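Local coordinates for Mlr6093 protein (Mesorhizobium loti, PDB 2QJ8) that is probably a zinc-dependent hydrolase of the aspartoacylase family, acting on ester bonds or on the carbon-nitrogen bonds of linear amides, at residues A28-L33 / T99-K104; K104-V109 / R121-I126; I153-I158 / K166-S171; V178-E183 / I325-L330. All coordinates share one frame; numbering follows the deposited sequence. Where two conformers were deposited one is given.

Interaction 1: residues A28-L33 / T99-K104; sequences ADCEAL and TPIDGK
Ile101 carries this surface contact, offering each of its two branches to a different residue of 28-33. Its CG2 methyl lies against Asp29, 3.6 Å from Asp29 OD2 and 3.7 Å from Asp29 CB, the two side chains meeting at a slant. The other branch is fully extended, with CD1 anti to CA (chi2 -180°), and this carries its end to Cys30, where Ile101 CD1 rests 3.5 Å from Cys30 SG and touches Cys30 CB as well. Leu90 of helix 89-94 also touches the isoleucine. With an alanine here, both methyl contacts would disappear, which would probably leave Cys30 SG without the methyl that faces it across the contact and open a gap beside the Asp29 carboxylate. That carboxylate is held elsewhere: OD1 forms a salt bridge with Arg121, and OD2 accepts a hydrogen bond from the backbone N of Val118. Asp102 stands next to it, Asp102 CB being 4.1 Å from Asp29 OD2. The two carboxylate planes are turned 65° apart, and the 4.6 Å between Asp29 OD2 and Asp102 OD2 probably costs some like-charge repulsion, which the salt bridge of Asp29 would be expected to offset. Ser119 and Ser117 hydrogen-bond to OD1 and OD2 of Asp102. Two irregular segments are thus brought together beside the start of helix 118-129, and the second is shaped by an Asx turn, in which Lys104 N donates to Asp102 OD1 over 3.2 Å from above the carboxylate plane.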
loop_
_atom_site.group_PDB
_atom_site.type_symbol
_atom_site.label_atom_id
_atom_site.label_comp_id
_atom_site.label_asym_id
_atom_site.label_seq_id
_atom_site.Cartn_x
_atom_site.Cartn_y
_atom_site.Cartn_z
ATOM N N ALA A 28 5.847 3.030 32.409
ATOM C CA ALA A 28 5.069 4.220 32.643
ATOM C C ALA A 28 3.974 4.519 31.628
ATOM O O ALA A 28 3.065 5.252 31.963
ATOM C CB ALA A 28 6.012 5.452 32.766
ATOM N N ASP A 29 4.065 3.981 30.406
ATOM C CA ASP A 29 3.088 4.298 29.327
ATOM C C ASP A 29 2.102 3.182 28.955
ATOM O O ASP A 29 1.102 3.471 28.298
ATOM C CB ASP A 29 3.782 4.839 28.061
ATOM C CG ASP A 29 4.842 3.918 27.525
ATOM O OD1 ASP A 29 5.056 2.842 28.102
ATOM O OD2 ASP A 29 5.491 4.276 26.533
ATOM N N CYS A 30 2.388 1.925 29.306
ATOM C CA CYS A 30 1.414 0.851 29.086
ATOM C C CYS A 30 1.749 -0.419 29.873
ATOM O O CYS A 30 2.829 -0.542 30.435
ATOM C CB CYS A 30 1.223 0.540 27.596
ATOM S SG CYS A 30 2.648 -0.087 26.846
ATOM N N GLU A 31 0.802 -1.360 29.876
ATOM C CA GLU A 31 0.926 -2.649 30.576
ATOM C C GLU A 31 1.924 -3.578 29.869
ATOM O O GLU A 31 2.443 -3.239 28.811
ATOM C CB GLU A 31 -0.448 -3.324 30.674
ATOM C CG GLU A 31 -1.534 -2.524 31.410
ATOM C CD GLU A 31 -1.266 -2.326 32.887
ATOM O OE1 GLU A 31 -0.610 -3.190 33.516
ATOM O OE2 GLU A 31 -1.740 -1.299 33.430
ATOM N N ALA A 32 2.230 -4.724 30.480
ATOM C CA ALA A 32 3.162 -5.693 29.896
ATOM C C ALA A 32 2.674 -6.179 28.552
ATOM O O ALA A 32 1.452 -6.259 28.326
ATOM C CB ALA A 32 3.379 -6.920 30.832
ATOM N N LEU A 33 3.619 -6.480 27.669
ATOM C CA LEU A 33 3.342 -7.027 26.348
ATOM C C LEU A 33 3.973 -8.402 26.241
ATOM O O LEU A 33 5.033 -8.623 26.781
ATOM C CB LEU A 33 3.943 -6.156 25.223
ATOM C CG LEU A 33 3.466 -4.727 24.957
ATOM C CD1 LEU A 33 4.247 -4.180 23.797
ATOM C CD2 LEU A 33 1.977 -4.648 24.654
ATOM N N THR A 99 5.520 2.914 16.586
ATOM C CA THR A 99 4.785 2.585 17.782
ATOM C C THR A 99 3.769 3.692 18.102
ATOM O O THR A 99 4.153 4.846 18.279
ATOM C CB THR A 99 5.752 2.385 18.948
ATOM O OG1 THR A 99 6.778 1.478 18.548
ATOM C CG2 THR A 99 5.030 1.854 20.197
ATOM N N PRO A 100 2.464 3.346 18.137
ATOM C CA PRO A 100 1.472 4.379 18.397
ATOM C C PRO A 100 1.498 5.005 19.799
ATOM O O PRO A 100 1.095 6.162 19.937
ATOM C CB PRO A 100 0.150 3.647 18.161
ATOM C CG PRO A 100 0.449 2.230 18.414
ATOM C CD PRO A 100 1.828 2.035 17.906
ATOM N N ILE A 101 1.978 4.281 20.812
ATOM C CA ILE A 101 1.991 4.821 22.185
ATOM C C ILE A 101 2.998 5.945 22.397
ATOM O O ILE A 101 2.646 7.000 22.944
ATOM C CB ILE A 101 2.233 3.705 23.239
ATOM C CG1 ILE A 101 1.023 2.757 23.258
ATOM C CG2 ILE A 101 2.432 4.286 24.638
ATOM C CD1 ILE A 101 1.149 1.642 24.256
ATOM N N ASP A 102 4.241 5.712 21.967
ATOM C CA ASP A 102 5.341 6.684 22.163
ATOM C C ASP A 102 5.818 7.413 20.901
ATOM O O ASP A 102 6.664 8.299 20.999
ATOM C CB ASP A 102 6.528 6.032 22.922
ATOM C CG ASP A 102 7.162 4.873 22.191
ATOM O OD1 ASP A 102 6.707 4.505 21.108
ATOM O OD2 ASP A 102 8.114 4.284 22.736
ATOM N N GLY A 103 5.304 7.024 19.733
ATOM C CA GLY A 103 5.686 7.630 18.451
ATOM C C GLY A 103 7.054 7.223 17.929
ATOM O O GLY A 103 7.457 7.705 16.871
ATOM N N LYS A 104 7.743 6.287 18.601
ATOM C CA LYS A 104 9.116 5.937 18.250
ATOM C C LYS A 104 9.207 4.775 17.285
ATOM O O LYS A 104 8.383 3.848 17.270
ATOM C CB LYS A 104 9.967 5.650 19.506
ATOM C CG LYS A 104 9.966 6.783 20.542
ATOM C CD LYS A 104 10.772 6.487 21.822
ATOM C CE LYS A 104 10.694 7.688 22.754
ATOM N NZ LYS A 104 11.223 7.440 24.130
#

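Interaction 2: residues K104-V109 / R121-I126; sequences KNLNRV and RIADAI
Leu106 drives its side chain at Ile122 and Ala123 of helix 118-129. Its CB already points toward the helix, and CG, anti to the backbone N (chi1 174°), continues in that direction without itself making a close contact. The touching is left to the two methyls at the tip. CD1 reaches furthest into the helix surface: it lies 3.8 Å from Ile122 CB and equally near Ile122 CG2 and, at the same time, stands 3.8 Å from Ala123 N and 4.1 Å from Ala123 CB. CD2 meets only the isoleucine, at 3.8 Å from Ile122 CG2, so that the branched end of Leu106 straddles this one methyl, the two side chains crossing at about a right angle. The helix is one of those packed on the strands of the alpha/beta catalytic domain that the aspartoacylases share with the M14 zinc carboxypeptidases. Ile122 also touches Leu33 and Leu35 of strand 33-42, and Ala125 rests on Leu22 and Val24 of strand 16-24, while residues 104-109 approach from the loop that precedes the helix. Residues 106-109 have helical backbone angles without regular helical bonding, Val109 N making just weak bonds to Asn105 O and Leu106 O. Val109 stands beside Leu106 as a second apolar partner for the helix, with Val109 CG2 3.9 Å from Ala123 CB.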
loop_
_atom_site.group_PDB
_atom_site.type_symbol
_atom_site.label_atom_id
_atom_site.label_comp_id
_atom_site.label_asym_id
_atom_site.label_seq_id
_atom_site.Cartn_x
_atom_site.Cartn_y
_atom_site.Cartn_z
ATOM N N LYS A 104 7.743 6.287 18.601
ATOM C CA LYS A 104 9.116 5.937 18.250
ATOM C C LYS A 104 9.207 4.775 17.285
ATOM O O LYS A 104 8.383 3.848 17.270
ATOM C CB LYS A 104 9.967 5.650 19.506
ATOM C CG LYS A 104 9.966 6.783 20.542
ATOM C CD LYS A 104 10.772 6.487 21.822
ATOM C CE LYS A 104 10.694 7.688 22.754
ATOM N NZ LYS A 104 11.223 7.440 24.130
ATOM N N ASN A 105 10.220 4.862 16.445
ATOM C CA ASN A 105 10.599 3.818 15.500
ATOM C C ASN A 105 11.474 2.900 16.322
ATOM O O ASN A 105 12.583 3.263 16.741
ATOM C CB ASN A 105 11.318 4.447 14.308
ATOM C CG ASN A 105 11.894 3.441 13.322
ATOM O OD1 ASN A 105 11.883 2.218 13.506
ATOM N ND2 ASN A 105 12.372 3.977 12.222
ATOM N N LEU A 106 10.915 1.731 16.600
ATOM C CA LEU A 106 11.511 0.700 17.438
ATOM C C LEU A 106 12.951 0.330 17.049
ATOM O O LEU A 106 13.803 0.109 17.920
ATOM C CB LEU A 106 10.589 -0.542 17.424
ATOM C CG LEU A 106 11.035 -1.829 18.110
ATOM C CD1 LEU A 106 11.273 -1.544 19.575
ATOM C CD2 LEU A 106 9.984 -2.946 17.924
ATOM N N ASN A 107 13.188 0.263 15.751
ATOM C CA ASN A 107 14.499 -0.041 15.196
ATOM C C ASN A 107 15.535 1.024 15.565
ATOM O O ASN A 107 16.617 0.650 16.042
ATOM C CB ASN A 107 14.394 -0.240 13.677
ATOM C CG ASN A 107 15.694 -0.704 13.040
ATOM O OD1 ASN A 107 16.638 0.074 12.880
ATOM N ND2 ASN A 107 15.722 -1.961 12.610
ATOM N N ARG A 108 15.203 2.317 15.416
ATOM C CA ARG A 108 16.196 3.366 15.735
ATOM C C ARG A 108 16.493 3.544 17.222
ATOM O O ARG A 108 17.528 4.141 17.557
ATOM C CB ARG A 108 15.972 4.746 15.063
ATOM C CG ARG A 108 14.651 5.422 15.292
ATOM C CD ARG A 108 14.672 6.960 15.112
ATOM N NE ARG A 108 13.323 7.495 14.846
ATOM C CZ ARG A 108 12.324 7.635 15.735
ATOM N NH1 ARG A 108 12.446 7.276 17.024
ATOM N NH2 ARG A 108 11.149 8.114 15.316
ATOM N N VAL A 109 15.653 3.003 18.118
ATOM C CA VAL A 109 15.904 3.131 19.577
ATOM C C VAL A 109 16.771 2.024 20.208
ATOM O O VAL A 109 17.148 2.165 21.362
ATOM C CB VAL A 109 14.601 3.286 20.389
ATOM C CG1 VAL A 109 13.732 4.395 19.779
ATOM C CG2 VAL A 109 13.863 1.988 20.480
ATOM N N ARG A 121 11.513 -0.313 25.947
ATOM C CA ARG A 121 11.412 -1.577 26.707
ATOM C C ARG A 121 11.374 -2.796 25.775
ATOM O O ARG A 121 11.937 -3.843 26.118
ATOM C CB ARG A 121 10.209 -1.594 27.665
ATOM C CG ARG A 121 10.225 -0.458 28.694
ATOM C CD ARG A 121 9.239 -0.678 29.864
ATOM N NE ARG A 121 7.850 -0.816 29.430
ATOM C CZ ARG A 121 7.059 0.175 29.025
ATOM N NH1 ARG A 121 7.489 1.416 28.966
ATOM N NH2 ARG A 121 5.813 -0.085 28.669
ATOM N N ILE A 122 10.719 -2.673 24.611
ATOM C CA ILE A 122 10.710 -3.763 23.624
ATOM C C ILE A 122 12.135 -4.027 23.137
ATOM O O ILE A 122 12.569 -5.183 23.109
ATOM C CB ILE A 122 9.775 -3.494 22.409
ATOM C CG1 ILE A 122 8.302 -3.429 22.880
ATOM C CG2 ILE A 122 9.947 -4.647 21.301
ATOM C CD1 ILE A 122 7.359 -2.784 21.914
ATOM N N ALA A 123 12.840 -2.948 22.783
ATOM C CA ALA A 123 14.216 -3.006 22.288
ATOM C C ALA A 123 15.142 -3.607 23.364
ATOM O O ALA A 123 15.950 -4.472 23.052
ATOM C CB ALA A 123 14.694 -1.611 21.851
ATOM N N ASP A 124 14.989 -3.167 24.615
ATOM C CA ASP A 124 15.718 -3.717 25.757
ATOM C C ASP A 124 15.498 -5.222 25.983
ATOM O O ASP A 124 16.466 -5.923 26.265
ATOM C CB ASP A 124 15.358 -2.939 27.011
ATOM C CG ASP A 124 16.076 -3.446 28.237
ATOM O OD1 ASP A 124 17.298 -3.275 28.341
ATOM O OD2 ASP A 124 15.397 -4.040 29.080
ATOM N N ALA A 125 14.252 -5.704 25.814
ATOM C CA ALA A 125 13.895 -7.108 25.980
ATOM C C ALA A 125 14.560 -7.983 24.936
ATOM O O ALA A 125 15.078 -9.038 25.276
ATOM C CB ALA A 125 12.358 -7.300 25.892
ATOM N N ILE A 126 14.539 -7.537 23.677
ATOM C CA ILE A 126 15.164 -8.246 22.552
ATOM C C ILE A 126 16.687 -8.269 22.722
ATOM O O ILE A 126 17.338 -9.293 22.462
ATOM C CB ILE A 126 14.759 -7.599 21.177
ATOM C CG1 ILE A 126 13.258 -7.822 20.907
ATOM C CG2 ILE A 126 15.587 -8.159 20.025
ATOM C CD1 ILE A 126 12.666 -6.897 19.837
#

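Interaction 3: residues I153-I158 / K166-S171; sequences IISHPI and KTVSIS
Ile153 and Ser155, on alternate positions of strand 152-155, both turn their side chains toward helix 161-172, the helix of a beta-alpha-beta unit completed by the parallel neighbouring strand 178-182. The helix runs nearly antiparallel to the strand, at 166° between the two short segments and 9.5 Å between their axes, and so returns the chain to the beginning of the next strand. Ile153 lies against Ser171 with both branches: its CG2 methyl is 3.5 Å from Ser171 OG, whereas its CD1 methyl is directed at the backbone, 3.4 Å from Ser171 O. The isoleucine methyls thus cover one side of Ser171, and Ile203 of strand 201-208 touches it too. Ser155 turns toward Val168 and Ser171. Its OG is 4.0 Å from Val168 CG2; toward Ser171, a water closes the distance between two buried hydroxyls too far apart to bond directly. The water is 2.8 Å from Ser155 OG and donates to Ser171 OG at 2.9 Å. An alanine in place of Ser171 would remove that acceptor and would probably leave the water held less firmly, with Ser155 losing its bridged link to the helix. Ser171 OG sits beside its own backbone N (chi1 -64°), which turns it back along the helix. From there it donates to Thr167 O at 2.9 Å, above the carbonyl plane, while Ser171 N reaches the same oxygen from the opposite face.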
loop_
_atom_site.group_PDB
_atom_site.type_symbol
_atom_site.label_atom_id
_atom_site.label_comp_id
_atom_site.label_asym_id
_atom_site.label_seq_id
_atom_site.Cartn_x
_atom_site.Cartn_y
_atom_site.Cartn_z
ATOM N N ILE A 153 18.189 -7.131 -0.927
ATOM C CA ILE A 153 18.894 -6.871 0.293
ATOM C C ILE A 153 19.644 -5.574 0.038
ATOM O O ILE A 153 20.256 -5.446 -1.018
ATOM C CB ILE A 153 19.892 -7.993 0.635
ATOM C CG1 ILE A 153 19.130 -9.220 1.164
ATOM C CG2 ILE A 153 20.871 -7.529 1.668
ATOM C CD1 ILE A 153 19.921 -10.458 1.182
ATOM N N ILE A 154 19.551 -4.618 0.967
ATOM C CA ILE A 154 20.298 -3.361 0.905
ATOM C C ILE A 154 21.440 -3.503 1.901
ATOM O O ILE A 154 21.196 -3.761 3.080
ATOM C CB ILE A 154 19.470 -2.105 1.298
ATOM C CG1 ILE A 154 18.275 -1.924 0.359
ATOM C CG2 ILE A 154 20.362 -0.815 1.299
ATOM C CD1 ILE A 154 17.404 -0.744 0.730
ATOM N N SER A 155 22.661 -3.381 1.393
ATOM C CA SER A 155 23.911 -3.501 2.113
ATOM C C SER A 155 24.482 -2.104 2.299
ATOM O O SER A 155 24.736 -1.409 1.315
ATOM C CB SER A 155 24.941 -4.307 1.286
ATOM O OG SER A 155 24.563 -5.661 1.092
ATOM N N HIS A 156 24.667 -1.691 3.544
ATOM C CA HIS A 156 25.243 -0.395 3.858
ATOM C C HIS A 156 26.789 -0.531 3.987
ATOM O O HIS A 156 27.260 -1.369 4.768
ATOM C CB HIS A 156 24.622 0.130 5.159
ATOM C CG HIS A 156 24.982 1.546 5.459
ATOM N ND1 HIS A 156 26.268 1.942 5.758
ATOM C CD2 HIS A 156 24.223 2.662 5.512
ATOM C CE1 HIS A 156 26.283 3.241 5.981
ATOM N NE2 HIS A 156 25.054 3.699 5.845
ATOM N N PRO A 157 27.577 0.210 3.178
ATOM C CA PRO A 157 29.030 0.176 3.308
ATOM C C PRO A 157 29.565 0.533 4.700
ATOM O O PRO A 157 29.054 1.459 5.338
ATOM C CB PRO A 157 29.488 1.224 2.293
ATOM C CG PRO A 157 28.445 1.224 1.292
ATOM C CD PRO A 157 27.186 1.035 2.020
ATOM N N ILE A 158 30.530 -0.249 5.175
ATOM C CA ILE A 158 31.180 -0.038 6.474
ATOM C C ILE A 158 32.705 -0.145 6.322
ATOM O O ILE A 158 33.199 -0.784 5.376
ATOM C CB ILE A 158 30.615 -0.981 7.573
ATOM C CG1 ILE A 158 30.926 -2.457 7.282
ATOM C CG2 ILE A 158 29.077 -0.718 7.734
ATOM C CD1 ILE A 158 30.660 -3.376 8.449
ATOM N N LYS A 166 32.091 -10.358 4.309
ATOM C CA LYS A 166 31.319 -11.486 4.787
ATOM C C LYS A 166 29.822 -11.237 4.633
ATOM O O LYS A 166 29.112 -12.085 4.097
ATOM C CB LYS A 166 31.630 -11.773 6.250
ATOM C CG LYS A 166 30.911 -12.997 6.867
ATOM C CD LYS A 166 31.353 -13.154 8.307
ATOM C CE LYS A 166 30.703 -14.321 8.989
ATOM N NZ LYS A 166 31.160 -14.366 10.412
ATOM N N THR A 167 29.355 -10.086 5.114
ATOM C CA THR A 167 27.930 -9.762 5.071
ATOM C C THR A 167 27.419 -9.647 3.635
ATOM O O THR A 167 26.356 -10.171 3.344
ATOM C CB THR A 167 27.584 -8.484 5.864
ATOM O OG1 THR A 167 27.839 -8.712 7.262
ATOM C CG2 THR A 167 26.111 -8.110 5.666
ATOM N N VAL A 168 28.189 -9.002 2.758
ATOM C CA VAL A 168 27.808 -8.832 1.359
ATOM C C VAL A 168 27.765 -10.196 0.662
ATOM O O VAL A 168 26.836 -10.450 -0.068
ATOM C CB VAL A 168 28.747 -7.824 0.623
ATOM C CG1 VAL A 168 28.537 -7.857 -0.869
ATOM C CG2 VAL A 168 28.542 -6.407 1.165
ATOM N N SER A 169 28.719 -11.080 0.933
ATOM C CA SER A 169 28.717 -12.424 0.338
ATOM C C SER A 169 27.499 -13.254 0.744
ATOM O O SER A 169 26.850 -13.871 -0.114
ATOM C CB SER A 169 29.985 -13.179 0.690
ATOM O OG SER A 169 31.093 -12.540 0.069
ATOM N N ILE A 170 27.200 -13.250 2.037
ATOM C CA ILE A 170 26.024 -13.937 2.560
ATOM C C ILE A 170 24.741 -13.387 1.894
ATOM O O ILE A 170 23.909 -14.170 1.441
ATOM C CB ILE A 170 25.913 -13.866 4.098
ATOM C CG1 ILE A 170 27.079 -14.622 4.762
ATOM C CG2 ILE A 170 24.570 -14.503 4.542
ATOM C CD1 ILE A 170 27.147 -14.508 6.317
ATOM N N SER A 171 24.638 -12.062 1.802
ATOM C CA SER A 171 23.505 -11.379 1.178
ATOM C C SER A 171 23.303 -11.766 -0.292
ATOM O O SER A 171 22.194 -12.057 -0.699
ATOM C CB SER A 171 23.678 -9.873 1.302
ATOM O OG SER A 171 23.651 -9.474 2.666
HETATM O O HOH W 1 23.968 -6.749 3.618
#

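Interaction 4: residues V178-E183 / I325-L330; sequences VTLLWE and ILARPL
Leu180, Leu181 and Trp182 each find one partner on strand 322-329 or just beyond its end, although the two strands share no hydrogen bond: both pair with strand 250-261, which lies between them, parallel to 178-182 and antiparallel to 322-329. The contact thus spans a middle strand, and only side chains cross it. The tightest reliable approach is Leu180 CD1 to Ala327 CB, 3.5 Å, closer than methyls usually stand. The leucine's CG is anti to its backbone N (chi1 -175°), and it is the end of the side chain, not CB, that comes near the alanine. Trp182 stands beside Ile325 with the two side chains at about a right angle. Ile325 CG2 lies over one face of the indole, 4.5 Å from Trp182 CZ3, whereas the modelled approach of Ile325 CD1 to the ring is implausibly short and carries no weight. Leu181, between Leu180 and Trp182 in the chain, faces Leu330 instead, with Leu181 CD1 3.8 Å from Leu330 CD1. Ile325, Leu181 and Leu330 are each described in one of two conformers, and these details hold for that conformer alone.

Further out, Thr254 of the middle strand touches both Leu180 and Trp182, Glu253 touches Leu330, and Phe309 of strand 306-312 packs on Leu180 and Ile325. The rotation of the indole is set partly by His184, which meets it edge-to-face, and partly by Trp182 NE1, hydrogen-bonded to Gln259 OE1.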
loop_
_atom_site.group_PDB
_atom_site.type_symbol
_atom_site.label_atom_id
_atom_site.label_comp_id
_atom_site.label_asym_id
_atom_site.label_seq_id
_atom_site.Cartn_x
_atom_site.Cartn_y
_atom_site.Cartn_z
ATOM N N VAL A 178 17.924 -8.118 -6.685
ATOM C CA VAL A 178 18.908 -7.064 -6.468
ATOM C C VAL A 178 19.602 -7.122 -5.118
ATOM O O VAL A 178 18.950 -7.322 -4.095
ATOM C CB VAL A 178 18.210 -5.671 -6.511
ATOM C CG1 VAL A 178 19.197 -4.525 -6.182
ATOM C CG2 VAL A 178 17.513 -5.451 -7.873
ATOM N N THR A 179 20.920 -6.958 -5.098
ATOM C CA THR A 179 21.612 -6.677 -3.836
ATOM C C THR A 179 22.032 -5.220 -4.034
ATOM O O THR A 179 22.732 -4.921 -4.984
ATOM C CB THR A 179 22.819 -7.605 -3.522
ATOM O OG1 THR A 179 22.366 -8.960 -3.448
ATOM C CG2 THR A 179 23.469 -7.197 -2.170
ATOM N N LEU A 180 21.601 -4.311 -3.161
ATOM C CA LEU A 180 21.906 -2.897 -3.364
ATOM C C LEU A 180 22.915 -2.344 -2.383
ATOM O O LEU A 180 22.654 -2.367 -1.189
ATOM C CB LEU A 180 20.627 -2.056 -3.268
ATOM C CG LEU A 180 20.714 -0.544 -3.567
ATOM C CD1 LEU A 180 21.124 -0.207 -5.005
ATOM C CD2 LEU A 180 19.392 0.105 -3.226
ATOM N N LEU A 181 24.029 -1.822 -2.904
ATOM C CA LEU A 181 25.016 -1.149 -2.070
ATOM C C LEU A 181 24.519 0.294 -1.926
ATOM O O LEU A 181 24.309 0.995 -2.909
ATOM C CB LEU A 181 26.425 -1.195 -2.664
ATOM C CG LEU A 181 27.040 -2.547 -3.027
ATOM C CD1 LEU A 181 28.542 -2.353 -3.203
ATOM C CD2 LEU A 181 26.789 -3.611 -1.986
ATOM N N TRP A 182 24.306 0.737 -0.695
ATOM C CA TRP A 182 23.777 2.065 -0.456
ATOM C C TRP A 182 24.154 2.601 0.926
ATOM O O TRP A 182 23.726 2.071 1.939
ATOM C CB TRP A 182 22.246 2.024 -0.619
ATOM C CG TRP A 182 21.537 3.355 -0.461
ATOM C CD1 TRP A 182 22.090 4.612 -0.548
ATOM C CD2 TRP A 182 20.122 3.561 -0.332
ATOM N NE1 TRP A 182 21.122 5.568 -0.390
ATOM C CE2 TRP A 182 19.904 4.959 -0.267
ATOM C CE3 TRP A 182 19.026 2.707 -0.232
ATOM C CZ2 TRP A 182 18.630 5.517 -0.102
ATOM C CZ3 TRP A 182 17.754 3.265 -0.074
ATOM C CH2 TRP A 182 17.578 4.658 -0.000
ATOM N N GLU A 183 24.899 3.702 0.927
ATOM C CA GLU A 183 25.366 4.358 2.135
ATOM C C GLU A 183 24.323 5.392 2.543
ATOM O O GLU A 183 24.527 6.592 2.431
ATOM C CB GLU A 183 26.751 4.948 1.876
ATOM C CG GLU A 183 27.450 5.465 3.096
ATOM C CD GLU A 183 28.929 5.838 2.858
ATOM O OE1 GLU A 183 29.573 5.406 1.862
ATOM O OE2 GLU A 183 29.456 6.569 3.711
ATOM N N ILE A 325 14.278 5.858 -6.129
ATOM C CA ILE A 325 15.650 5.435 -5.867
ATOM C C ILE A 325 16.108 4.653 -7.081
ATOM O O ILE A 325 15.567 3.588 -7.393
ATOM C CB ILE A 325 15.797 4.592 -4.614
ATOM C CG1 ILE A 325 15.313 5.396 -3.403
ATOM C CG2 ILE A 325 17.269 4.202 -4.420
ATOM C CD1 ILE A 325 15.271 4.604 -2.187
ATOM N N LEU A 326 17.083 5.220 -7.775
ATOM C CA LEU A 326 17.662 4.640 -8.970
ATOM C C LEU A 326 18.978 4.004 -8.517
ATOM O O LEU A 326 19.510 4.347 -7.464
ATOM C CB LEU A 326 17.858 5.717 -10.048
ATOM C CG LEU A 326 16.664 6.124 -10.928
ATOM C CD1 LEU A 326 15.305 6.023 -10.280
ATOM C CD2 LEU A 326 16.869 7.511 -11.560
ATOM N N ALA A 327 19.443 3.020 -9.268
ATOM C CA ALA A 327 20.684 2.327 -8.959
ATOM C C ALA A 327 21.418 1.991 -10.239
ATOM O O ALA A 327 20.808 1.857 -11.312
ATOM C CB ALA A 327 20.398 1.070 -8.156
ATOM N N ARG A 328 22.728 1.851 -10.117
ATOM C CA ARG A 328 23.574 1.529 -11.241
ATOM C C ARG A 328 24.398 0.320 -10.939
ATOM O O ARG A 328 24.761 0.123 -9.801
ATOM C CB ARG A 328 24.515 2.680 -11.497
ATOM C CG ARG A 328 23.807 3.963 -11.776
ATOM C CD ARG A 328 24.823 5.023 -12.041
ATOM N NE ARG A 328 24.490 6.251 -11.351
ATOM C CZ ARG A 328 25.273 7.329 -11.300
ATOM N NH1 ARG A 328 26.456 7.364 -11.934
ATOM N NH2 ARG A 328 24.849 8.403 -10.626
ATOM N N PRO A 329 24.757 -0.462 -11.973
ATOM C CA PRO A 329 25.560 -1.656 -11.698
ATOM C C PRO A 329 26.956 -1.315 -11.150
ATOM O O PRO A 329 27.552 -0.321 -11.558
ATOM C CB PRO A 329 25.671 -2.321 -13.066
ATOM C CG PRO A 329 25.496 -1.227 -14.016
ATOM C CD PRO A 329 24.527 -0.291 -13.414
ATOM N N LEU A 330 27.411 -2.115 -10.190
ATOM C CA LEU A 330 28.703 -1.938 -9.558
ATOM C C LEU A 330 29.794 -2.177 -10.617
ATOM O O LEU A 330 29.601 -2.991 -11.525
ATOM C CB LEU A 330 28.794 -2.918 -8.365
ATOM C CG LEU A 330 29.926 -2.886 -7.341
ATOM C CD1 LEU A 330 29.948 -1.572 -6.603
ATOM C CD2 LEU A 330 29.780 -4.039 -6.358
#

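Interaction 1 is a surface contact between two loops; the other three are largely buried. Interactions 1 and 2 are neighbours, sharing Lys104 and joined by the salt bridge from Asp29 to Arg121, so the outer loops and the face of helix 118-129 form one continuous region. Interactions 3 and 4 lie across the chain's centre from interaction 1, on neighbouring strands 152-155 and 178-182, with probable backbone bonds Ser155 N to Leu180 O and Ile153 O to Leu180 N, each 2.8 Å. Chemistry follows place: carboxylates beside an isoleucine at the surface, almost entirely apolar side-chain contacts in interactions 2 and 4, and aliphatic packing plus a water-bridged serine pair between strand and helix in interaction 3.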